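Local coordinates for TetR transcriptional regulator (Chloroflexus aurantiacus, PDB 3QBM), which probably binds DNA as a dimeric transcriptional regulator of the TetR family and binds magnesium ions, at residues P180-H183 / A184-L188; F87-V90 / F91-Y94; S31-M34 / A35-L39; A18-V22 / S23-G27; W131-T134 / I135-V139. All coordinates share one frame; numbering follows the deposited sequence. Where two conformers were deposited one is given.

In the fold
All five contacts are turns along helices or at helix ends, but their chemistry follows their place. Contact 2 is the most buried: aromatic rings fill the core there, with a salt bridge at its border. It touches contact 1 through Arg92, which meets Glu182 and Tyr185, and contact 5 through Phe87 and Phe91 against Trp131 and Ile135, so these three join helices 80-92, 118-144 and 179-196. Contacts 1 and 5 are partly buried; contact 1 is mostly backbone bonding, and contact 5 adds a salt bridge and a threonine hydroxyl. Contacts 3 and 4 belong to the probable DNA-binding N-terminal part and touch through Leu19 and Phe20; contact 3 is a ring-free surface helix end, whereas contact 4, partly buried, adds a stack of two rings.

Contact 1 of 5, residues P180-H183 / A184-L188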
# COMPACT_ATOMS: atom_id res chain seq x y z
N PRO A 180 -12.70 3.26 5.26
CA PRO A 180 -11.56 4.05 4.75
C PRO A 180 -11.68 4.47 3.27
O PRO A 180 -11.23 5.55 2.88
CB PRO A 180 -10.35 3.10 4.93
CG PRO A 180 -10.75 2.19 6.05
CD PRO A 180 -12.24 1.98 5.86
N LEU A 181 -12.24 3.60 2.44
CA LEU A 181 -12.44 3.94 1.04
C LEU A 181 -13.53 5.01 0.88
O LEU A 181 -13.43 5.87 0.02
CB LEU A 181 -12.77 2.66 0.22
CG LEU A 181 -11.56 1.85 -0.24
CD1 LEU A 181 -11.95 0.44 -0.67
CD2 LEU A 181 -10.82 2.55 -1.38
N GLU A 182 -14.58 4.92 1.68
CA GLU A 182 -15.67 5.89 1.63
C GLU A 182 -15.17 7.25 2.05
O GLU A 182 -15.43 8.22 1.36
CB GLU A 182 -16.85 5.48 2.51
CG GLU A 182 -17.79 4.55 1.81
CD GLU A 182 -18.53 5.22 0.67
OE1 GLU A 182 -18.43 6.46 0.51
OE2 GLU A 182 -19.21 4.48 -0.08
N HIS A 183 -14.38 7.30 3.12
CA HIS A 183 -13.80 8.56 3.60
C HIS A 183 -12.85 9.19 2.59
O HIS A 183 -12.96 10.35 2.33
CB HIS A 183 -13.00 8.40 4.88
CG HIS A 183 -13.82 8.10 6.09
ND1 HIS A 183 -15.12 8.54 6.25
CD2 HIS A 183 -13.49 7.48 7.25
CE1 HIS A 183 -15.56 8.17 7.44
NE2 HIS A 183 -14.60 7.53 8.07
N ALA A 184 -11.94 8.38 2.03
CA ALA A 184 -10.97 8.83 1.03
C ALA A 184 -11.71 9.38 -0.17
O ALA A 184 -11.42 10.48 -0.65
CB ALA A 184 -10.06 7.68 0.64
N TYR A 185 -12.66 8.60 -0.69
CA TYR A 185 -13.46 9.08 -1.80
C TYR A 185 -14.08 10.46 -1.51
O TYR A 185 -13.92 11.41 -2.28
CB TYR A 185 -14.56 8.07 -2.13
CG TYR A 185 -15.50 8.59 -3.18
CD1 TYR A 185 -15.26 8.38 -4.51
CD2 TYR A 185 -16.64 9.30 -2.81
CE1 TYR A 185 -16.13 8.89 -5.48
CE2 TYR A 185 -17.48 9.83 -3.75
CZ TYR A 185 -17.24 9.61 -5.09
OH TYR A 185 -18.08 10.11 -6.04
N THR A 186 -14.80 10.56 -0.39
CA THR A 186 -15.52 11.80 -0.03
C THR A 186 -14.54 12.97 0.13
O THR A 186 -14.77 14.05 -0.37
CB THR A 186 -16.36 11.56 1.24
OG1 THR A 186 -17.38 10.61 0.91
CG2 THR A 186 -16.98 12.85 1.84
N HIS A 187 -13.44 12.71 0.81
CA HIS A 187 -12.45 13.76 0.98
C HIS A 187 -11.96 14.31 -0.36
O HIS A 187 -11.98 15.51 -0.58
CB HIS A 187 -11.24 13.24 1.71
CG HIS A 187 -10.15 14.25 1.79
ND1 HIS A 187 -10.26 15.37 2.57
CD2 HIS A 187 -8.93 14.30 1.20
CE1 HIS A 187 -9.16 16.09 2.43
NE2 HIS A 187 -8.32 15.45 1.63
N LEU A 188 -11.54 13.43 -1.25
CA LEU A 188 -11.02 13.87 -2.54
C LEU A 188 -12.09 14.44 -3.47
O LEU A 188 -11.84 15.41 -4.17
CB LEU A 188 -10.21 12.76 -3.23
CG LEU A 188 -8.84 12.47 -2.57
CD1 LEU A 188 -8.23 11.27 -3.28
CD2 LEU A 188 -7.88 13.69 -2.53
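His183 O receives the N-H of His187 at 2.8 Å, with an N-H...O angle of 166°, the shortest of four regular i to i+4 backbone bonds that run through residues 180-187. One residue earlier, Glu182 O takes the backbone N of Thr186 at 3.0 Å. Thr186 OG1 also lies 3.1 Å from Glu182 O; its CB-OG1 bond stands anti to the carbonyl carbon (chi1 -66°), which turns the hydroxyl back along the helix, but this position is one of two modelled and so doubtful. The side chains themselves hardly meet: Ala184 CB rests 3.3 Å from Pro180 O, and Tyr185 CB the same distance from Leu181 O, methyl and methylene filling the step between successive turns. The longer side chains leave in different directions. In one of its two conformers Glu182 OE1 forms a salt bridge with Arg92, and the Tyr185 ring receives the same arginine as a cation-pi partner, while Ala184 packs on Thr164 and Ala168 of helix 154-175. His187 NE2 is hydrogen-bonded to His187 NE2 of the second subunit. A helix with one side on its own domain and another on the partner subunit is characteristic of the C-terminal dimerisation helices of TetR-family regulators.

Contact 2 of 5, residues F87-V90 / F91-Y94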
# COMPACT_ATOMS: atom_id res chain seq x y z
N PHE A 87 -12.82 8.23 -11.48
CA PHE A 87 -11.56 7.50 -11.18
C PHE A 87 -11.49 7.11 -9.68
O PHE A 87 -11.16 5.96 -9.34
CB PHE A 87 -10.38 8.36 -11.60
CG PHE A 87 -9.05 7.69 -11.48
CD1 PHE A 87 -8.33 7.74 -10.28
CD2 PHE A 87 -8.49 7.04 -12.56
CE1 PHE A 87 -7.07 7.15 -10.16
CE2 PHE A 87 -7.21 6.43 -12.44
CZ PHE A 87 -6.52 6.50 -11.25
N LEU A 88 -11.85 8.04 -8.80
CA LEU A 88 -11.97 7.75 -7.38
C LEU A 88 -13.03 6.66 -7.15
O LEU A 88 -12.80 5.73 -6.36
CB LEU A 88 -12.35 8.99 -6.55
CG LEU A 88 -11.64 10.32 -6.79
CD1 LEU A 88 -12.22 11.44 -5.94
CD2 LEU A 88 -10.14 10.17 -6.54
N ASP A 89 -14.16 6.76 -7.86
CA ASP A 89 -15.25 5.84 -7.66
C ASP A 89 -14.85 4.40 -8.03
O ASP A 89 -15.30 3.45 -7.39
CB ASP A 89 -16.48 6.24 -8.44
CG ASP A 89 -17.66 5.41 -8.07
OD1 ASP A 89 -18.02 5.43 -6.88
OD2 ASP A 89 -18.16 4.68 -8.92
N VAL A 90 -14.00 4.24 -9.04
CA VAL A 90 -13.49 2.91 -9.38
C VAL A 90 -12.80 2.32 -8.14
O VAL A 90 -13.09 1.18 -7.75
CB VAL A 90 -12.52 2.96 -10.61
CG1 VAL A 90 -11.85 1.60 -10.83
CG2 VAL A 90 -13.28 3.39 -11.88
N PHE A 91 -11.87 3.06 -7.53
CA PHE A 91 -11.19 2.59 -6.32
C PHE A 91 -12.17 2.30 -5.17
O PHE A 91 -12.05 1.28 -4.49
CB PHE A 91 -10.14 3.60 -5.88
CG PHE A 91 -8.85 3.47 -6.61
CD1 PHE A 91 -7.99 2.43 -6.32
CD2 PHE A 91 -8.45 4.40 -7.55
CE1 PHE A 91 -6.78 2.32 -6.94
CE2 PHE A 91 -7.22 4.29 -8.14
CZ PHE A 91 -6.40 3.25 -7.86
N ARG A 92 -13.12 3.20 -4.97
CA ARG A 92 -14.12 3.00 -3.95
C ARG A 92 -14.87 1.68 -4.13
O ARG A 92 -15.14 0.96 -3.14
CB ARG A 92 -15.11 4.18 -3.91
CG ARG A 92 -16.10 4.02 -2.79
CD ARG A 92 -16.92 5.24 -2.53
NE ARG A 92 -17.76 5.59 -3.65
CZ ARG A 92 -18.79 6.45 -3.60
NH1 ARG A 92 -19.19 7.01 -2.46
NH2 ARG A 92 -19.48 6.70 -4.70
N SER A 93 -15.15 1.33 -5.39
CA SER A 93 -15.88 0.08 -5.70
C SER A 93 -15.12 -1.19 -5.36
O SER A 93 -15.71 -2.30 -5.33
CB SER A 93 -16.34 0.05 -7.16
OG SER A 93 -15.26 -0.28 -8.02
N TYR A 94 -13.80 -1.07 -5.15
CA TYR A 94 -12.98 -2.20 -4.69
C TYR A 94 -13.39 -2.75 -3.33
O TYR A 94 -13.04 -3.89 -3.03
CB TYR A 94 -11.49 -1.86 -4.63
CG TYR A 94 -10.81 -1.65 -5.96
CD1 TYR A 94 -11.53 -1.62 -7.15
CD2 TYR A 94 -9.45 -1.39 -6.03
CE1 TYR A 94 -10.90 -1.39 -8.35
CE2 TYR A 94 -8.82 -1.19 -7.23
CZ TYR A 94 -9.55 -1.19 -8.38
OH TYR A 94 -8.91 -0.98 -9.58
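Asp89 OD1 is held by two nitrogens of Arg92 at once, NH2 at 2.9 Å and NE at 3.2 Å, a side-on salt bridge in which a single carboxylate oxygen takes both N-H groups. The oxygen lies at the guanidinium edge, only 6° out of its plane, whereas the carboxylate as a whole is turned 76° against that plane. The bend of the arginine at chi3 (64°) brings the group back over the preceding turn. Ser93 OG donates to Val90 O at 2.6 Å, and also has Arg69 as a partner; the backbone N of Ser93 bonds to Asp89 O at 2.9 Å. This is the later part of helix 80-92, one of the helices of the all-helical C-terminal domain of a TetR regulator, with its charged side toward helix 179-196 and its aromatic side inward. There Phe91 sends the edge of its ring toward the face of Phe87 in an offset edge-to-face pair, centroids 5.6 Å apart. CE2 of Phe91 makes the closest touch, 3.5 Å from Phe87 CE1. Farther along, Val90 CG1 lies 4.0 Å from Tyr94 CE1, and Phe70 of helix 51-74 meets both phenylalanine rings.

Contact 3 of 5, residues S31-M34 / A35-L39; sequences SDIM and AATGL
Met34, modelled as selenomethionine, and Leu39 meet through the methionine's stem: Met34 CB lies 3.2 Å from Leu39 O and CG 3.4 Å, so the chain folds back beside the base of this side chain. CG stands anti to the carbonyl carbon, and the side chain, bent at chi3, packs on Lys41 and Ile44 of helix 41-45. Thr37 is oriented quite differently. Its OG1 lies between the backbone N and the carbonyl carbon (chi1 60°), turned toward the helix backbone, 2.9 Å from Ile33 O. The same hydroxyl oxygen accepts Leu39 N at 3.2 Å, which makes an ST turn. Thr37 CG2 stays near Ile33 CG2, 4.3 Å away. A valine replacing Thr37 would probably leave Leu39 N without its hydroxyl acceptor and the turn less firmly set. Gly38, with phi 71°, leaves the helix, and Met34 O takes weak bonds from Thr37 N, Gly38 N and Leu39 N. Helix 30-37 of the predicted helix-turn-helix motif thus ends with one carbonyl shared among three poorly angled donors; the hydroxyl gives Leu39 N a second acceptor beside its weak bond to Met34 O, which implies a helix end held by many bent bonds.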
# COMPACT_ATOMS: atom_id res chain seq x y z
N SER A 31 2.76 -26.02 -7.42
CA SER A 31 1.70 -26.97 -7.10
C SER A 31 0.34 -26.31 -6.84
O SER A 31 -0.70 -26.93 -7.09
CB SER A 31 2.11 -27.87 -5.91
OG SER A 31 2.49 -27.10 -4.79
N ASP A 32 0.33 -25.05 -6.38
CA ASP A 32 -0.94 -24.29 -6.22
C ASP A 32 -1.49 -23.93 -7.60
O ASP A 32 -2.67 -24.06 -7.85
CB ASP A 32 -0.73 -22.99 -5.38
CG ASP A 32 -0.19 -23.27 -3.97
OD1 ASP A 32 -0.78 -24.13 -3.30
OD2 ASP A 32 0.82 -22.67 -3.53
N ILE A 33 -0.62 -23.46 -8.50
CA ILE A 33 -1.02 -23.15 -9.86
C ILE A 33 -1.56 -24.42 -10.54
O ILE A 33 -2.56 -24.37 -11.21
CB ILE A 33 0.16 -22.50 -10.64
CG1 ILE A 33 0.60 -21.18 -9.97
CG2 ILE A 33 -0.22 -22.22 -12.08
CD1 ILE A 33 1.96 -20.68 -10.43
N MSE A 34 -0.89 -25.56 -10.35
CA MSE A 34 -1.37 -26.87 -10.87
C MSE A 34 -2.81 -27.15 -10.40
O MSE A 34 -3.70 -27.38 -11.22
CB MSE A 34 -0.42 -28.02 -10.44
CG MSE A 34 0.95 -27.98 -11.13
SE MSE A 34 2.29 -29.05 -10.25
CE MSE A 34 1.23 -30.69 -10.20
N ALA A 35 -3.04 -27.08 -9.09
CA ALA A 35 -4.38 -27.32 -8.51
C ALA A 35 -5.45 -26.41 -9.09
O ALA A 35 -6.53 -26.88 -9.41
CB ALA A 35 -4.34 -27.15 -6.97
N ALA A 36 -5.16 -25.12 -9.25
CA ALA A 36 -6.14 -24.16 -9.76
C ALA A 36 -6.43 -24.30 -11.27
O ALA A 36 -7.50 -23.90 -11.72
CB ALA A 36 -5.68 -22.75 -9.46
N THR A 37 -5.48 -24.81 -12.05
CA THR A 37 -5.66 -24.92 -13.50
C THR A 37 -6.04 -26.34 -13.89
O THR A 37 -6.52 -26.57 -15.00
CB THR A 37 -4.36 -24.57 -14.25
OG1 THR A 37 -3.32 -25.47 -13.83
CG2 THR A 37 -3.94 -23.09 -13.99
N GLY A 38 -5.85 -27.27 -12.96
CA GLY A 38 -6.08 -28.68 -13.20
C GLY A 38 -5.02 -29.24 -14.13
O GLY A 38 -5.24 -30.24 -14.78
N LEU A 39 -3.86 -28.58 -14.22
CA LEU A 39 -2.83 -29.04 -15.14
C LEU A 39 -1.62 -29.61 -14.41
O LEU A 39 -1.34 -29.26 -13.28
CB LEU A 39 -2.37 -27.90 -16.05
CG LEU A 39 -3.27 -27.31 -17.14
CD1 LEU A 39 -2.57 -26.13 -17.77
CD2 LEU A 39 -3.65 -28.33 -18.24

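Contact 4 of 5, residues A18-V22 / S23-G27; sequences ALFNV and SGYAG
Phe20 and Tyr25 share the same first torsion, CG anti to the carbonyl carbon and beside the backbone N (chi1 -69° and -60°), and with the positive phi of Gly24, where the chain leaves the helix, this lays their rings together. They form an offset stack, centroids 4.8 Å apart and planes at 28°. Tyr25 CD1 sits 3.6 Å from Phe20 CG, above the phenylalanine face and toward its rim. In return Phe20 CB lies over the tyrosine face, a CH-pi contact of 4.1 Å to the ring centroid. At the edge of the phenylalanine ring, Gly24 O is 3.5 Å from Phe20 CD1. An alanine in place of Phe20 would remove the stacking face and is likely to leave one side of the Tyr25 ring without its partner and a gap toward Ile33 and Ala58. The helix end is closed by Ser23 N donating to Leu19 O at 3.0 Å, almost straight, with a water also donating to Leu19 O and bonded to Ser23 OG. Gly24 N makes a weak bond to Phe20 O. Phe20 packs on Ile33 of helix 30-37 and Ala58 of helix 51-74. Tyr25 reaches Ala55 and Phe59 of that second helix, and its hydroxyl meets Thr109 of helix 105-113, so the stack lies where helix 2-23 gives way to the loop among three neighbouring helices.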
# COMPACT_ATOMS: atom_id res chain seq x y z
N ALA A 18 -4.66 -14.74 -9.97
CA ALA A 18 -5.51 -14.74 -8.77
C ALA A 18 -4.76 -15.29 -7.58
O ALA A 18 -4.84 -14.74 -6.49
CB ALA A 18 -6.81 -15.52 -9.00
N LEU A 19 -3.96 -16.36 -7.78
CA LEU A 19 -3.21 -16.90 -6.68
C LEU A 19 -2.11 -15.92 -6.21
O LEU A 19 -1.87 -15.77 -5.01
CB LEU A 19 -2.55 -18.24 -7.06
CG LEU A 19 -3.53 -19.42 -7.24
CD1 LEU A 19 -2.87 -20.60 -7.98
CD2 LEU A 19 -4.03 -19.88 -5.88
N PHE A 20 -1.39 -15.33 -7.17
CA PHE A 20 -0.29 -14.43 -6.82
C PHE A 20 -0.83 -13.19 -6.08
O PHE A 20 -0.16 -12.61 -5.24
CB PHE A 20 0.45 -13.91 -8.06
CG PHE A 20 1.24 -14.94 -8.81
CD1 PHE A 20 2.09 -15.81 -8.17
CD2 PHE A 20 1.22 -14.95 -10.20
CE1 PHE A 20 2.85 -16.70 -8.88
CE2 PHE A 20 1.99 -15.83 -10.91
CZ PHE A 20 2.79 -16.71 -10.26
N ASN A 21 -2.04 -12.78 -6.43
CA ASN A 21 -2.62 -11.58 -5.82
C ASN A 21 -2.88 -11.72 -4.31
O ASN A 21 -2.83 -10.72 -3.55
CB ASN A 21 -3.91 -11.19 -6.52
CG ASN A 21 -4.23 -9.74 -6.34
OD1 ASN A 21 -3.32 -8.92 -6.36
ND2 ASN A 21 -5.52 -9.40 -6.17
N VAL A 22 -3.12 -12.96 -3.90
CA VAL A 22 -3.36 -13.30 -2.51
C VAL A 22 -2.11 -13.68 -1.74
O VAL A 22 -1.83 -13.10 -0.67
CB VAL A 22 -4.39 -14.46 -2.43
CG1 VAL A 22 -4.44 -15.05 -1.01
CG2 VAL A 22 -5.73 -13.99 -2.92
N SER A 23 -1.35 -14.65 -2.27
CA SER A 23 -0.23 -15.23 -1.55
C SER A 23 1.12 -14.71 -2.00
O SER A 23 2.15 -15.11 -1.46
CB SER A 23 -0.28 -16.77 -1.69
OG SER A 23 -1.47 -17.24 -1.12
N GLY A 24 1.12 -13.83 -2.99
CA GLY A 24 2.32 -13.26 -3.52
C GLY A 24 2.98 -14.18 -4.53
O GLY A 24 2.56 -15.33 -4.75
N TYR A 25 4.04 -13.67 -5.13
CA TYR A 25 4.83 -14.40 -6.12
C TYR A 25 5.70 -15.46 -5.42
O TYR A 25 5.61 -16.65 -5.73
CB TYR A 25 5.62 -13.39 -6.98
CG TYR A 25 4.68 -12.41 -7.72
CD1 TYR A 25 4.14 -12.74 -8.96
CD2 TYR A 25 4.32 -11.18 -7.17
CE1 TYR A 25 3.26 -11.88 -9.63
CE2 TYR A 25 3.41 -10.33 -7.84
CZ TYR A 25 2.90 -10.71 -9.08
OH TYR A 25 2.03 -9.92 -9.80
N ALA A 26 6.46 -15.09 -4.40
CA ALA A 26 7.31 -16.10 -3.73
C ALA A 26 6.48 -17.12 -2.95
O ALA A 26 6.85 -18.30 -2.83
CB ALA A 26 8.33 -15.41 -2.79
N GLY A 27 5.34 -16.69 -2.44
CA GLY A 27 4.47 -17.54 -1.63
C GLY A 27 3.48 -18.43 -2.38
O GLY A 27 2.74 -19.15 -1.74
O HOH W 1 -2.96 -17.96 -3.03

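Contact 5 of 5, residues W131-T134 / I135-V139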
# COMPACT_ATOMS: atom_id res chain seq x y z
N TRP A 131 -2.11 5.78 -15.22
CA TRP A 131 -3.06 6.55 -14.38
C TRP A 131 -2.69 8.05 -14.34
O TRP A 131 -3.54 8.92 -14.46
CB TRP A 131 -3.11 6.01 -12.93
CG TRP A 131 -3.61 4.60 -12.82
CD1 TRP A 131 -4.39 3.92 -13.72
CD2 TRP A 131 -3.45 3.73 -11.69
NE1 TRP A 131 -4.68 2.67 -13.23
CE2 TRP A 131 -4.13 2.54 -11.98
CE3 TRP A 131 -2.81 3.86 -10.46
CZ2 TRP A 131 -4.16 1.45 -11.10
CZ3 TRP A 131 -2.81 2.77 -9.59
CH2 TRP A 131 -3.50 1.58 -9.92
N ARG A 132 -1.42 8.33 -14.14
CA ARG A 132 -0.94 9.70 -14.13
C ARG A 132 -1.20 10.41 -15.48
O ARG A 132 -1.64 11.58 -15.50
CB ARG A 132 0.57 9.71 -13.83
CG ARG A 132 0.90 9.33 -12.44
CD ARG A 132 2.37 9.08 -12.23
NE ARG A 132 3.16 10.30 -12.15
CZ ARG A 132 4.49 10.32 -12.07
NH1 ARG A 132 5.19 9.18 -12.05
NH2 ARG A 132 5.11 11.48 -11.96
N GLU A 133 -0.91 9.72 -16.58
CA GLU A 133 -1.20 10.29 -17.90
C GLU A 133 -2.71 10.55 -18.09
O GLU A 133 -3.09 11.57 -18.65
CB GLU A 133 -0.68 9.39 -19.02
CG GLU A 133 -0.72 10.02 -20.43
CD GLU A 133 0.39 11.07 -20.69
OE1 GLU A 133 0.45 12.12 -20.01
OE2 GLU A 133 1.22 10.83 -21.62
N THR A 134 -3.55 9.61 -17.65
CA THR A 134 -5.02 9.76 -17.70
C THR A 134 -5.51 11.00 -16.99
O THR A 134 -6.27 11.80 -17.54
CB THR A 134 -5.72 8.49 -17.12
OG1 THR A 134 -5.49 7.44 -18.05
CG2 THR A 134 -7.27 8.68 -16.98
N ILE A 135 -5.05 11.16 -15.77
CA ILE A 135 -5.43 12.30 -14.95
C ILE A 135 -4.84 13.61 -15.56
O ILE A 135 -5.53 14.61 -15.62
CB ILE A 135 -5.06 12.01 -13.45
CG1 ILE A 135 -5.83 10.78 -12.95
CG2 ILE A 135 -5.34 13.23 -12.55
CD1 ILE A 135 -5.38 10.23 -11.59
N ARG A 136 -3.59 13.59 -16.03
CA ARG A 136 -3.02 14.79 -16.65
C ARG A 136 -3.83 15.22 -17.89
O ARG A 136 -4.08 16.40 -18.10
CB ARG A 136 -1.54 14.59 -16.99
CG ARG A 136 -0.63 14.51 -15.76
CD ARG A 136 0.86 14.59 -16.13
NE ARG A 136 1.25 13.63 -17.16
CZ ARG A 136 1.84 12.46 -16.92
NH1 ARG A 136 2.14 12.10 -15.70
NH2 ARG A 136 2.16 11.67 -17.92
N THR A 137 -4.23 14.25 -18.69
CA THR A 137 -5.00 14.56 -19.90
C THR A 137 -6.32 15.20 -19.54
O THR A 137 -6.72 16.17 -20.15
CB THR A 137 -5.20 13.31 -20.76
OG1 THR A 137 -3.90 12.82 -21.12
CG2 THR A 137 -5.96 13.61 -22.04
N LEU A 138 -6.98 14.67 -18.52
CA LEU A 138 -8.23 15.23 -18.06
C LEU A 138 -8.08 16.63 -17.49
O LEU A 138 -8.91 17.53 -17.77
CB LEU A 138 -8.88 14.29 -17.07
CG LEU A 138 -9.43 12.98 -17.62
CD1 LEU A 138 -9.67 12.03 -16.45
CD2 LEU A 138 -10.76 13.21 -18.42
N VAL A 139 -7.02 16.85 -16.72
CA VAL A 139 -6.80 18.15 -16.17
C VAL A 139 -6.54 19.17 -17.28
O VAL A 139 -7.15 20.21 -17.28
CB VAL A 139 -5.67 18.15 -15.11
CG1 VAL A 139 -5.25 19.61 -14.79
CG2 VAL A 139 -6.12 17.33 -13.87
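The guanidinium of Arg136 turns one face onto the backbone of the preceding turn, with Arg132 O and Glu133 CA each 3.6 Å above its plane near the rim. Glu133 OE1 accepts from Arg136 NH2 at 2.7 Å, a salt bridge to which NE adds a weak bond; Arg136 was modelled in two conformers, and these contacts of its guanidinium belong to one of them. The meeting is not in-plane: the oxygen is tilted 25° out of the guanidinium plane, and the donor stands 72° out of the carboxylate plane. Glu133 gets its carboxylate there by bending at chi2, with CG anti to the backbone N. Arg132 CB is 3.4 Å from Arg136 NH1, and the two guanidinium planes are turned 81° apart; both groups pair with Asp155, which probably offsets their like charge. On the next turn Glu133 O is gripped by two donors of Thr137, the backbone N and OG1, both at 2.9 Å and from opposite faces of the carbonyl. Thr134 CG2 and Leu138 CD1 lie side by side at 4.2 Å. Trp131 and Ile135 point to the inside, where they meet Phe87 of helix 80-92. The arrangement is that of an amphipathic helix, helix 118-144, with a charged outer side and an apolar inner side, as in the C-terminal helical domain of TetR regulators.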